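PDB 4Y9J: protein ACDH-11, isoform b from Caenorhabditis elegans, which belongs to the acyl-CoA dehydrogenase family of flavoproteins and binds flavin-adenine dinucleotide in a tetrameric assembly. Local coordinates for residues R88-I93 against G268-R273; W222-V227 against A286-D291; A229-T234 against L254-I259. All blocks are in the same frame, centred on the assembly; numbering follows the deposited sequence.

Contact 1: R88-I93 against G268-R273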
loop_
_atom_site.group_PDB
_atom_site.type_symbol
_atom_site.label_atom_id
_atom_site.label_comp_id
_atom_site.label_asym_id
_atom_site.label_seq_id
_atom_site.Cartn_x
_atom_site.Cartn_y
_atom_site.Cartn_z
ATOM N N ARG B 88 -14.185 6.507 -18.592
ATOM C CA ARG B 88 -13.279 5.400 -18.649
ATOM C C ARG B 88 -12.005 5.847 -19.401
ATOM O O ARG B 88 -12.121 6.379 -20.480
ATOM C CB ARG B 88 -13.927 4.310 -19.452
ATOM C CG ARG B 88 -12.998 3.167 -19.649
ATOM C CD ARG B 88 -13.199 2.196 -18.534
ATOM N NE ARG B 88 -12.154 1.196 -18.609
ATOM C CZ ARG B 88 -12.269 -0.057 -18.183
ATOM N NH1 ARG B 88 -13.429 -0.537 -17.690
ATOM N NH2 ARG B 88 -11.269 -0.842 -18.300
ATOM N N VAL B 89 -10.857 5.692 -18.789
ATOM C CA VAL B 89 -9.590 6.206 -19.335
ATOM C C VAL B 89 -8.492 5.173 -19.443
ATOM O O VAL B 89 -7.617 5.335 -20.287
ATOM C CB VAL B 89 -9.037 7.435 -18.558
ATOM C CG1 VAL B 89 -9.986 8.640 -18.666
ATOM C CG2 VAL B 89 -8.746 7.103 -17.117
ATOM N N ASP B 90 -8.541 4.078 -18.682
ATOM C CA ASP B 90 -7.527 3.033 -18.777
ATOM C C ASP B 90 -6.115 3.658 -18.631
ATOM O O ASP B 90 -5.218 3.464 -19.440
ATOM C CB ASP B 90 -7.691 2.287 -20.114
ATOM C CG ASP B 90 -9.021 1.430 -20.206
ATOM O OD1 ASP B 90 -8.969 0.369 -19.710
ATOM O OD2 ASP B 90 -10.093 1.785 -20.796
ATOM N N LYS B 91 -5.909 4.401 -17.577
ATOM C CA LYS B 91 -4.628 5.094 -17.457
ATOM C C LYS B 91 -3.600 4.150 -16.848
ATOM O O LYS B 91 -3.797 3.645 -15.739
ATOM C CB LYS B 91 -4.792 6.359 -16.611
ATOM C CG LYS B 91 -3.467 7.084 -16.398
ATOM C CD LYS B 91 -3.651 8.530 -15.971
ATOM C CE LYS B 91 -3.666 8.531 -14.466
ATOM N NZ LYS B 91 -3.748 9.927 -13.935
ATOM N N LEU B 92 -2.519 3.911 -17.578
ATOM C CA LEU B 92 -1.413 3.090 -17.077
ATOM C C LEU B 92 -0.389 4.016 -16.486
ATOM O O LEU B 92 0.041 4.959 -17.166
ATOM C CB LEU B 92 -0.837 2.362 -18.266
ATOM C CG LEU B 92 0.242 1.352 -17.996
ATOM C CD1 LEU B 92 -0.309 0.186 -17.195
ATOM C CD2 LEU B 92 0.797 0.842 -19.321
ATOM N N ILE B 93 -0.033 3.802 -15.226
ATOM C CA ILE B 93 0.920 4.605 -14.520
ATOM C C ILE B 93 2.195 3.821 -14.360
ATOM O O ILE B 93 2.221 2.801 -13.661
ATOM C CB ILE B 93 0.397 5.012 -13.172
ATOM C CG1 ILE B 93 -0.877 5.900 -13.343
ATOM C CG2 ILE B 93 1.465 5.823 -12.434
ATOM C CD1 ILE B 93 -1.746 5.901 -12.105
ATOM N N GLY B 268 -9.896 0.711 -29.463
ATOM C CA GLY B 268 -10.923 -0.337 -29.269
ATOM C C GLY B 268 -10.548 -1.336 -28.131
ATOM O O GLY B 268 -10.884 -2.509 -28.221
ATOM N N ILE B 269 -9.764 -0.926 -27.134
ATOM C CA ILE B 269 -9.202 -1.812 -26.172
ATOM C C ILE B 269 -9.504 -1.273 -24.786
ATOM O O ILE B 269 -9.488 -0.074 -24.587
ATOM C CB ILE B 269 -7.651 -1.860 -26.299
ATOM C CG1 ILE B 269 -7.243 -2.541 -27.607
ATOM C CG2 ILE B 269 -6.951 -2.488 -25.108
ATOM C CD1 ILE B 269 -5.843 -2.101 -28.052
ATOM N N GLN B 270 -9.802 -2.171 -23.860
ATOM C CA GLN B 270 -9.917 -1.838 -22.443
ATOM C C GLN B 270 -9.009 -2.749 -21.687
ATOM O O GLN B 270 -8.879 -3.982 -22.033
ATOM C CB GLN B 270 -11.360 -2.022 -21.920
ATOM C CG GLN B 270 -12.248 -0.831 -22.212
ATOM C CD GLN B 270 -13.619 -0.996 -21.564
ATOM O OE1 GLN B 270 -13.858 -1.964 -20.901
ATOM N NE2 GLN B 270 -14.482 -0.110 -21.822
ATOM N N MET B 271 -8.315 -2.212 -20.707
ATOM C CA MET B 271 -7.463 -3.034 -19.915
ATOM C C MET B 271 -8.273 -3.501 -18.704
ATOM O O MET B 271 -8.665 -2.709 -17.809
ATOM C CB MET B 271 -6.244 -2.269 -19.467
ATOM C CG MET B 271 -5.368 -1.640 -20.564
ATOM S SD MET B 271 -3.779 -1.068 -19.880
ATOM C CE MET B 271 -3.258 -0.134 -21.303
ATOM N N VAL B 272 -8.518 -4.777 -18.631
ATOM C CA VAL B 272 -9.367 -5.312 -17.580
ATOM C C VAL B 272 -8.676 -5.242 -16.238
ATOM O O VAL B 272 -9.328 -4.863 -15.261
ATOM C CB VAL B 272 -9.835 -6.761 -17.917
ATOM C CG1 VAL B 272 -10.703 -7.328 -16.793
ATOM C CG2 VAL B 272 -10.618 -6.770 -19.211
ATOM N N ARG B 273 -7.421 -5.674 -16.152
ATOM C CA ARG B 273 -6.586 -5.611 -14.975
ATOM C C ARG B 273 -5.135 -5.803 -15.313
ATOM O O ARG B 273 -4.824 -6.259 -16.409
ATOM C CB ARG B 273 -7.017 -6.691 -13.928
ATOM C CG ARG B 273 -6.768 -8.062 -14.497
ATOM C CD ARG B 273 -7.510 -9.163 -13.776
ATOM N NE ARG B 273 -6.878 -9.404 -12.566
ATOM C CZ ARG B 273 -6.109 -10.459 -12.295
ATOM N NH1 ARG B 273 -5.902 -11.384 -13.157
ATOM N NH2 ARG B 273 -5.595 -10.578 -11.082
HETATM O O HOH W 1 -12.797 -3.545 -18.466
#

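Contact 2: W222-V227 against A286-D291. With FAD (flavin-adenine dinucleotide), chain E.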
loop_
_atom_site.group_PDB
_atom_site.type_symbol
_atom_site.label_atom_id
_atom_site.label_comp_id
_atom_site.label_asym_id
_atom_site.label_seq_id
_atom_site.Cartn_x
_atom_site.Cartn_y
_atom_site.Cartn_z
ATOM N N TRP B 222 -5.433 -12.683 -22.832
ATOM C CA TRP B 222 -5.322 -13.094 -21.428
ATOM C C TRP B 222 -4.028 -12.693 -20.779
ATOM O O TRP B 222 -4.022 -12.530 -19.564
ATOM C CB TRP B 222 -5.539 -14.614 -21.358
ATOM C CG TRP B 222 -5.475 -15.312 -20.058
ATOM C CD1 TRP B 222 -4.812 -16.509 -19.846
ATOM C CD2 TRP B 222 -6.226 -15.056 -18.875
ATOM N NE1 TRP B 222 -5.000 -16.934 -18.557
ATOM C CE2 TRP B 222 -5.895 -16.081 -17.941
ATOM C CE3 TRP B 222 -7.180 -14.089 -18.504
ATOM C CZ2 TRP B 222 -6.442 -16.114 -16.659
ATOM C CZ3 TRP B 222 -7.709 -14.114 -17.219
ATOM C CH2 TRP B 222 -7.327 -15.115 -16.307
ATOM N N PHE B 223 -2.937 -12.624 -21.547
ATOM C CA PHE B 223 -1.662 -12.076 -21.094
ATOM C C PHE B 223 -1.179 -11.154 -22.201
ATOM O O PHE B 223 -0.894 -11.652 -23.306
ATOM C CB PHE B 223 -0.518 -13.097 -20.882
ATOM C CG PHE B 223 -0.656 -13.947 -19.627
ATOM C CD1 PHE B 223 -1.640 -14.933 -19.530
ATOM C CD2 PHE B 223 0.131 -13.697 -18.509
ATOM C CE1 PHE B 223 -1.761 -15.693 -18.328
ATOM C CE2 PHE B 223 -0.016 -14.446 -17.335
ATOM C CZ PHE B 223 -0.962 -15.424 -17.263
ATOM N N SER B 224 -1.035 -9.864 -21.876
ATOM C CA SER B 224 -0.468 -8.876 -22.848
ATOM C C SER B 224 0.561 -8.027 -22.147
ATOM O O SER B 224 0.212 -7.073 -21.437
ATOM C CB SER B 224 -1.610 -7.986 -23.356
ATOM O OG SER B 224 -2.504 -8.725 -24.099
ATOM N N SER B 225 1.810 -8.409 -22.267
ATOM C CA SER B 225 2.912 -7.713 -21.676
ATOM C C SER B 225 3.339 -6.458 -22.447
ATOM O O SER B 225 3.176 -6.368 -23.644
ATOM C CB SER B 225 4.095 -8.667 -21.522
ATOM O OG SER B 225 3.831 -9.636 -20.537
ATOM N N ALA B 226 3.840 -5.466 -21.697
ATOM C CA ALA B 226 4.320 -4.185 -22.237
ATOM C C ALA B 226 3.216 -3.483 -22.963
ATOM O O ALA B 226 3.356 -3.066 -24.129
ATOM C CB ALA B 226 5.533 -4.390 -23.139
ATOM N N VAL B 227 2.070 -3.319 -22.279
ATOM C CA VAL B 227 0.961 -2.530 -22.843
ATOM C C VAL B 227 1.214 -1.004 -22.950
ATOM O O VAL B 227 0.389 -0.291 -23.470
ATOM C CB VAL B 227 -0.391 -2.790 -22.087
ATOM C CG1 VAL B 227 -1.002 -4.090 -22.496
ATOM C CG2 VAL B 227 -0.239 -2.739 -20.621
ATOM N N ALA B 286 -1.127 -6.960 -18.840
ATOM C CA ALA B 286 -2.563 -6.783 -18.682
ATOM C C ALA B 286 -3.371 -7.867 -19.298
ATOM O O ALA B 286 -2.898 -8.647 -20.161
ATOM C CB ALA B 286 -2.958 -5.435 -19.340
ATOM N N GLU B 287 -4.629 -7.920 -18.919
ATOM C CA GLU B 287 -5.647 -8.583 -19.707
ATOM C C GLU B 287 -6.366 -7.512 -20.528
ATOM O O GLU B 287 -6.766 -6.471 -19.980
ATOM C CB GLU B 287 -6.671 -9.285 -18.829
ATOM C CG GLU B 287 -6.030 -10.311 -17.895
ATOM C CD GLU B 287 -6.950 -10.892 -16.838
ATOM O OE1 GLU B 287 -8.211 -10.782 -16.964
ATOM O OE2 GLU B 287 -6.343 -11.472 -15.883
ATOM N N LEU B 288 -6.574 -7.798 -21.784
ATOM C CA LEU B 288 -7.188 -6.857 -22.747
ATOM C C LEU B 288 -8.478 -7.359 -23.279
ATOM O O LEU B 288 -8.556 -8.474 -23.842
ATOM C CB LEU B 288 -6.233 -6.518 -23.916
ATOM C CG LEU B 288 -4.845 -5.998 -23.532
ATOM C CD1 LEU B 288 -4.088 -5.804 -24.847
ATOM C CD2 LEU B 288 -4.872 -4.789 -22.683
ATOM N N LEU B 289 -9.486 -6.502 -23.246
ATOM C CA LEU B 289 -10.721 -6.767 -23.902
ATOM C C LEU B 289 -10.763 -5.923 -25.151
ATOM O O LEU B 289 -10.830 -4.670 -25.077
ATOM C CB LEU B 289 -11.913 -6.552 -22.966
ATOM C CG LEU B 289 -13.316 -6.642 -23.550
ATOM C CD1 LEU B 289 -13.609 -7.988 -24.187
ATOM C CD2 LEU B 289 -14.461 -6.394 -22.555
ATOM N N LEU B 290 -10.771 -6.610 -26.282
ATOM C CA LEU B 290 -10.820 -6.030 -27.643
ATOM C C LEU B 290 -12.238 -5.981 -28.126
ATOM O O LEU B 290 -12.933 -7.016 -28.263
ATOM C CB LEU B 290 -9.984 -6.821 -28.632
ATOM C CG LEU B 290 -8.461 -6.595 -28.709
ATOM C CD1 LEU B 290 -7.741 -6.393 -27.433
ATOM C CD2 LEU B 290 -7.758 -7.679 -29.476
ATOM N N ASP B 291 -12.709 -4.772 -28.378
ATOM C CA ASP B 291 -14.017 -4.579 -28.915
ATOM C C ASP B 291 -13.964 -3.529 -29.993
ATOM O O ASP B 291 -14.189 -2.337 -29.729
ATOM C CB ASP B 291 -14.975 -4.155 -27.806
ATOM C CG ASP B 291 -16.381 -3.928 -28.303
ATOM O OD1 ASP B 291 -16.721 -4.241 -29.472
ATOM O OD2 ASP B 291 -17.164 -3.395 -27.503
HETATM P PA FAD E . -0.917 -24.247 -20.637
HETATM O O1A FAD E . -0.603 -24.659 -22.075
HETATM O O2A FAD E . -2.388 -24.282 -20.189
HETATM O O5B FAD E . -0.221 -25.279 -19.608
HETATM C C5B FAD E . 1.187 -25.473 -19.676
HETATM C C4B FAD E . 1.464 -26.884 -19.238
HETATM O O4B FAD E . 0.748 -27.720 -20.173
HETATM C C3B FAD E . 2.913 -27.253 -19.254
HETATM O O3B FAD E . 3.191 -28.445 -18.427
HETATM C C2B FAD E . 3.015 -27.749 -20.684
HETATM O O2B FAD E . 4.169 -28.583 -20.877
HETATM C C1B FAD E . 1.696 -28.547 -20.814
HETATM N N9A FAD E . 1.357 -28.822 -22.224
HETATM C C8A FAD E . 0.799 -27.948 -23.120
HETATM N N7A FAD E . 0.696 -28.548 -24.342
HETATM C C5A FAD E . 1.146 -29.835 -24.214
HETATM C C6A FAD E . 1.298 -30.989 -25.105
HETATM N N6A FAD E . 0.898 -30.903 -26.405
HETATM N N1A FAD E . 1.825 -32.116 -24.566
HETATM C C2A FAD E . 2.231 -32.185 -23.293
HETATM N N3A FAD E . 2.119 -31.181 -22.422
HETATM C C4A FAD E . 1.588 -30.005 -22.829
HETATM N N1 FAD E . 1.488 -14.437 -23.854
HETATM C C2 FAD E . 1.297 -13.515 -24.845
HETATM O O2 FAD E . 0.787 -13.926 -25.920
HETATM N N3 FAD E . 1.704 -12.292 -24.791
HETATM C C4 FAD E . 2.285 -11.724 -23.760
HETATM O O4 FAD E . 2.617 -10.559 -23.764
HETATM C C4X FAD E . 2.521 -12.655 -22.599
HETATM N N5 FAD E . 3.016 -12.088 -21.411
HETATM C C5X FAD E . 3.169 -13.059 -20.383
HETATM C C6 FAD E . 3.733 -12.539 -19.181
HETATM C C7 FAD E . 3.956 -13.451 -18.096
HETATM C C7M FAD E . 4.588 -12.852 -16.881
HETATM C C8 FAD E . 3.523 -14.826 -18.240
HETATM C C8M FAD E . 3.727 -15.802 -17.070
HETATM C C9 FAD E . 2.969 -15.340 -19.407
HETATM C C9A FAD E . 2.749 -14.452 -20.510
HETATM N N10 FAD E . 2.165 -14.929 -21.650
HETATM C C10 FAD E . 2.014 -14.002 -22.711
HETATM C "C1'" FAD E . 1.664 -16.253 -21.746
HETATM C "C2'" FAD E . 2.618 -17.429 -21.988
HETATM O "O2'" FAD E . 3.054 -17.508 -23.331
HETATM C "C3'" FAD E . 1.890 -18.715 -21.607
HETATM O "O3'" FAD E . 1.697 -18.620 -20.217
HETATM C "C4'" FAD E . 2.693 -19.942 -21.998
HETATM O "O4'" FAD E . 2.870 -20.028 -23.413
HETATM C "C5'" FAD E . 2.044 -21.218 -21.449
HETATM O "O5'" FAD E . 0.661 -21.344 -21.980
HETATM P P FAD E . -0.572 -21.415 -20.868
HETATM O O1P FAD E . -0.346 -20.336 -19.885
HETATM O O2P FAD E . -1.860 -21.512 -21.646
HETATM O O3P FAD E . -0.289 -22.865 -20.163
#

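Contact 3: A229-T234 against L254-I259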
loop_
_atom_site.group_PDB
_atom_site.type_symbol
_atom_site.label_atom_id
_atom_site.label_comp_id
_atom_site.label_asym_id
_atom_site.label_seq_id
_atom_site.Cartn_x
_atom_site.Cartn_y
_atom_site.Cartn_z
ATOM N N ALA B 229 3.542 -0.315 -24.972
ATOM C CA ALA B 229 4.142 -0.359 -26.323
ATOM C C ALA B 229 3.301 0.427 -27.350
ATOM O O ALA B 229 2.166 0.842 -27.053
ATOM C CB ALA B 229 4.230 -1.766 -26.779
ATOM N N ASP B 230 3.856 0.645 -28.539
ATOM C CA ASP B 230 3.180 1.432 -29.547
ATOM C C ASP B 230 2.343 0.619 -30.504
ATOM O O ASP B 230 1.330 1.114 -31.016
ATOM C CB ASP B 230 4.224 2.267 -30.282
ATOM C CG ASP B 230 5.092 3.021 -29.306
ATOM O OD1 ASP B 230 4.596 4.070 -28.872
ATOM O OD2 ASP B 230 6.202 2.503 -28.900
ATOM N N VAL B 231 2.791 -0.598 -30.802
ATOM C CA VAL B 231 2.101 -1.515 -31.710
ATOM C C VAL B 231 2.124 -2.914 -31.119
ATOM O O VAL B 231 2.844 -3.208 -30.167
ATOM C CB VAL B 231 2.740 -1.565 -33.118
ATOM C CG1 VAL B 231 2.614 -0.239 -33.829
ATOM C CG2 VAL B 231 4.182 -2.035 -33.037
ATOM N N ALA B 232 1.344 -3.792 -31.732
ATOM C CA ALA B 232 1.323 -5.178 -31.367
ATOM C C ALA B 232 0.962 -6.035 -32.554
ATOM O O ALA B 232 0.230 -5.627 -33.424
ATOM C CB ALA B 232 0.337 -5.411 -30.229
ATOM N N LEU B 233 1.501 -7.229 -32.540
ATOM C CA LEU B 233 1.109 -8.288 -33.448
ATOM C C LEU B 233 0.174 -9.194 -32.706
ATOM O O LEU B 233 0.447 -9.535 -31.544
ATOM C CB LEU B 233 2.341 -9.027 -33.903
ATOM C CG LEU B 233 3.275 -8.192 -34.853
ATOM C CD1 LEU B 233 4.512 -8.972 -35.241
ATOM C CD2 LEU B 233 2.548 -7.987 -36.135
ATOM N N THR B 234 -0.889 -9.636 -33.381
ATOM C CA THR B 234 -1.809 -10.579 -32.773
ATOM C C THR B 234 -2.465 -11.475 -33.798
ATOM O O THR B 234 -2.313 -11.255 -34.993
ATOM C CB THR B 234 -2.896 -9.801 -31.951
ATOM O OG1 THR B 234 -3.657 -10.695 -31.109
ATOM C CG2 THR B 234 -3.760 -9.011 -32.822
ATOM N N LEU B 254 -2.776 -13.323 -39.082
ATOM C CA LEU B 254 -1.934 -12.391 -38.332
ATOM C C LEU B 254 -2.337 -10.951 -38.608
ATOM O O LEU B 254 -2.679 -10.624 -39.728
ATOM C CB LEU B 254 -0.471 -12.585 -38.751
ATOM C CG LEU B 254 0.572 -11.749 -38.012
ATOM C CD1 LEU B 254 0.607 -12.062 -36.532
ATOM C CD2 LEU B 254 1.933 -11.969 -38.644
ATOM N N PHE B 255 -2.235 -10.111 -37.577
ATOM C CA PHE B 255 -2.626 -8.708 -37.619
ATOM C C PHE B 255 -1.624 -7.841 -36.932
ATOM O O PHE B 255 -0.998 -8.230 -35.932
ATOM C CB PHE B 255 -4.007 -8.455 -36.955
ATOM C CG PHE B 255 -5.137 -9.135 -37.645
ATOM C CD1 PHE B 255 -5.400 -10.464 -37.396
ATOM C CD2 PHE B 255 -5.903 -8.471 -38.562
ATOM C CE1 PHE B 255 -6.420 -11.122 -38.056
ATOM C CE2 PHE B 255 -6.959 -9.121 -39.234
ATOM C CZ PHE B 255 -7.207 -10.456 -38.966
ATOM N N LEU B 256 -1.543 -6.639 -37.431
ATOM C CA LEU B 256 -0.697 -5.594 -36.880
ATOM C C LEU B 256 -1.597 -4.445 -36.513
ATOM O O LEU B 256 -2.409 -4.045 -37.362
ATOM C CB LEU B 256 0.346 -5.083 -37.906
ATOM C CG LEU B 256 1.266 -3.940 -37.440
ATOM C CD1 LEU B 256 2.223 -4.349 -36.342
ATOM C CD2 LEU B 256 2.039 -3.358 -38.651
ATOM N N LEU B 257 -1.449 -3.928 -35.289
ATOM C CA LEU B 257 -2.214 -2.763 -34.844
ATOM C C LEU B 257 -1.467 -1.779 -34.010
ATOM O O LEU B 257 -0.447 -2.129 -33.372
ATOM C CB LEU B 257 -3.492 -3.147 -34.109
ATOM C CG LEU B 257 -3.424 -3.732 -32.705
ATOM C CD1 LEU B 257 -4.713 -3.496 -31.946
ATOM C CD2 LEU B 257 -3.171 -5.171 -32.721
ATOM N N LYS B 258 -1.964 -0.535 -34.035
ATOM C CA LYS B 258 -1.514 0.509 -33.135
ATOM C C LYS B 258 -2.336 0.408 -31.838
ATOM O O LYS B 258 -3.545 0.269 -31.918
ATOM C CB LYS B 258 -1.683 1.912 -33.707
ATOM C CG LYS B 258 -0.535 2.347 -34.581
ATOM C CD LYS B 258 -0.749 3.739 -35.061
ATOM C CE LYS B 258 -0.382 4.802 -34.015
ATOM N NZ LYS B 258 0.999 4.703 -33.518
ATOM N N ILE B 259 -1.667 0.474 -30.698
ATOM C CA ILE B 259 -2.314 0.265 -29.400
ATOM C C ILE B 259 -3.148 1.516 -29.078
ATOM O O ILE B 259 -4.268 1.426 -28.533
ATOM C CB ILE B 259 -1.276 -0.078 -28.339
ATOM C CG1 ILE B 259 -0.639 -1.433 -28.695
ATOM C CG2 ILE B 259 -1.887 -0.163 -26.930
ATOM C CD1 ILE B 259 0.436 -1.896 -27.705
#

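Contact 1: R88-I93 against G268-R273
Arg88 lays its guanidinium against the side-chain amide of Gln270, the two planes 15° apart and stacked. CB and CG leave the strand with CG anti to the backbone N (chi1 175°), and the chain then bends at chi2, which brings the flat end back over Gln270 and beside Asp90. Arg88 NE lies 4.0 Å from Gln270 CD and donates to Asp90 OD2, tilted from the guanidinium plane. CZ sits 3.7 Å from Gln270 OE1, which lies over one face toward the rim of the group. NH1 is nearest to the same oxygen, at 3.5 Å. Arg88 NH2 gives a straighter bond to Asp90 OD1, at 3.0 Å. The carboxylate is thus gripped side-on by two nitrogens in a salt bridge; a water that donates to Gln270 OE1 is also held weakly by NH2.

Asp90 OD1 ties its strand to the backbone of the other: Met271 N donates to it at 2.8 Å, arriving from the opposite face of the carboxylate plane to Arg88 NH2. Two donors thus hold this buried oxygen, and the arginine probably stabilises its negative charge. The two strands run at 64° to each other. Strand 88-93, paired with 78-80 in a small hairpin, rests across strand 269-274 of the middle-domain sheet, where Met271 packs on Leu79 of strand 78-80 and on Leu288 of strand 285-298.

Contact 2: W222-V227 against A286-D291
Trp222 runs alongside Glu287, its six-membered ring overlapping the end of the carboxylate obliquely, with CZ3 3.3 Å from Glu287 OE2 and the two planes 48° apart. The indole CG stands anti to the backbone N (chi1 180°), and this carries the ring along the extended glutamate, so that the two travel together. The carboxylate is already well engaged: OE2 forms salt bridges with Arg273 and Lys275, OE1 is hydrogen-bonded to Tyr220 OH, and Lys275 also makes a cation-pi contact with the indole. The buried acid is therefore probably kept ionised while the carboxylate itself lies against the tryptophan ring.

One antiparallel hydrogen-bonded pair, Ser224 with Ala286, joins the strands. Ser224 N donates to Ala286 O at 2.8 Å, and Ala286 N returns a bond to Ser224 O. The strands diverge beyond this point, as the 113° between their directions indicates. Both belong to the beta-sheet middle domain of the acyl-CoA dehydrogenase fold, and here the end of strand 214-225 forms a wall of the flavin site. Phe223 lies against the isoalloxazine, its CD2 3.4 Å from C9A of the flavin-adenine dinucleotide. Ser225 secures the next part of the ring system with two bonds: Ser225 N donates to flavin O4 and Ser225 OG to flavin N5, each at 2.7 Å.

On the side of Ser224 and Ala286 the contact turns apolar. Val227 CG1 is 3.9 Å from both Ala286 CB and Leu288 CD2, the valine and leucine running antiparallel alongside one another. Ser224 OG is buried against Leu288 CD1, 3.4 Å away, and has no hydrogen-bonding partner in the model.

Contact 3: A229-T234 against L254-I259
The Phe255 ring meets the neighbouring strand at its edge, where Thr234 O lies near the ring plane, 4.0 Å from CD1; Tyr215 adds an edge-to-face contact with the same ring. Beyond CB the phenyl turns off from strand 231-238, leaving Phe255 CB beside Thr234 CG2. That methyl, held between the backbone N and the carbonyl carbon, reaches across to Leu257 CD2 at 3.9 Å, while Thr234 OG1 turns to Trp189 O and Lys221 NZ.

Between these side chains the backbones form a regular antiparallel ladder. Ala232 and Leu257 exchange two hydrogen bonds, as do Thr234 and Phe255, and Ile259 N extends the ladder to Asp230 O (3.1 Å, 173°). The intervening pairs, Val231 with Lys258 and Leu233 with Leu256, are non-hydrogen-bonded and draw CA-H groups close to carbonyls, with Val231 CA 3.1 Å from Leu257 O. On their face Leu233 CD2 meets Leu256 CD1 at 3.7 Å, and Leu233 goes on to pack on helix 304-338. Ala232 and Leu257 point to the other face and touch Trp189. Ile259 closes the end, its CD1 3.3 Å from Ala229 O.

The strands belong to the middle-domain beta-sheet. With side chains meeting mainly through aliphatic carbons, the pairing depends on no charged pair: Asp230 OD1 and Lys258 NZ remain 5.9 Å apart, and Asp230 OD2 accepts from Thr185 N.

All three contacts are largely buried and reach the middle-domain sheet, but they differ in how they use it. Contact 3 is regular pairing of neighbouring strands, largely apolar in its side chains and untouched by other chains. Contact 2 pairs strands only briefly and is the one that carries flavin-binding residues. Contact 1 lies farthest from the chain's centre and brings a strand of the N-terminal region across the sheet, joined by a carboxylate on a backbone N-H and a guanidinium-amide stack instead of a backbone ladder. Contacts 1 and 2 meet where strands 269-274 and 285-298 run as neighbours, and both touch the second subunit. Packing of Ile269 on Leu257 joins contact 1 to contact 3.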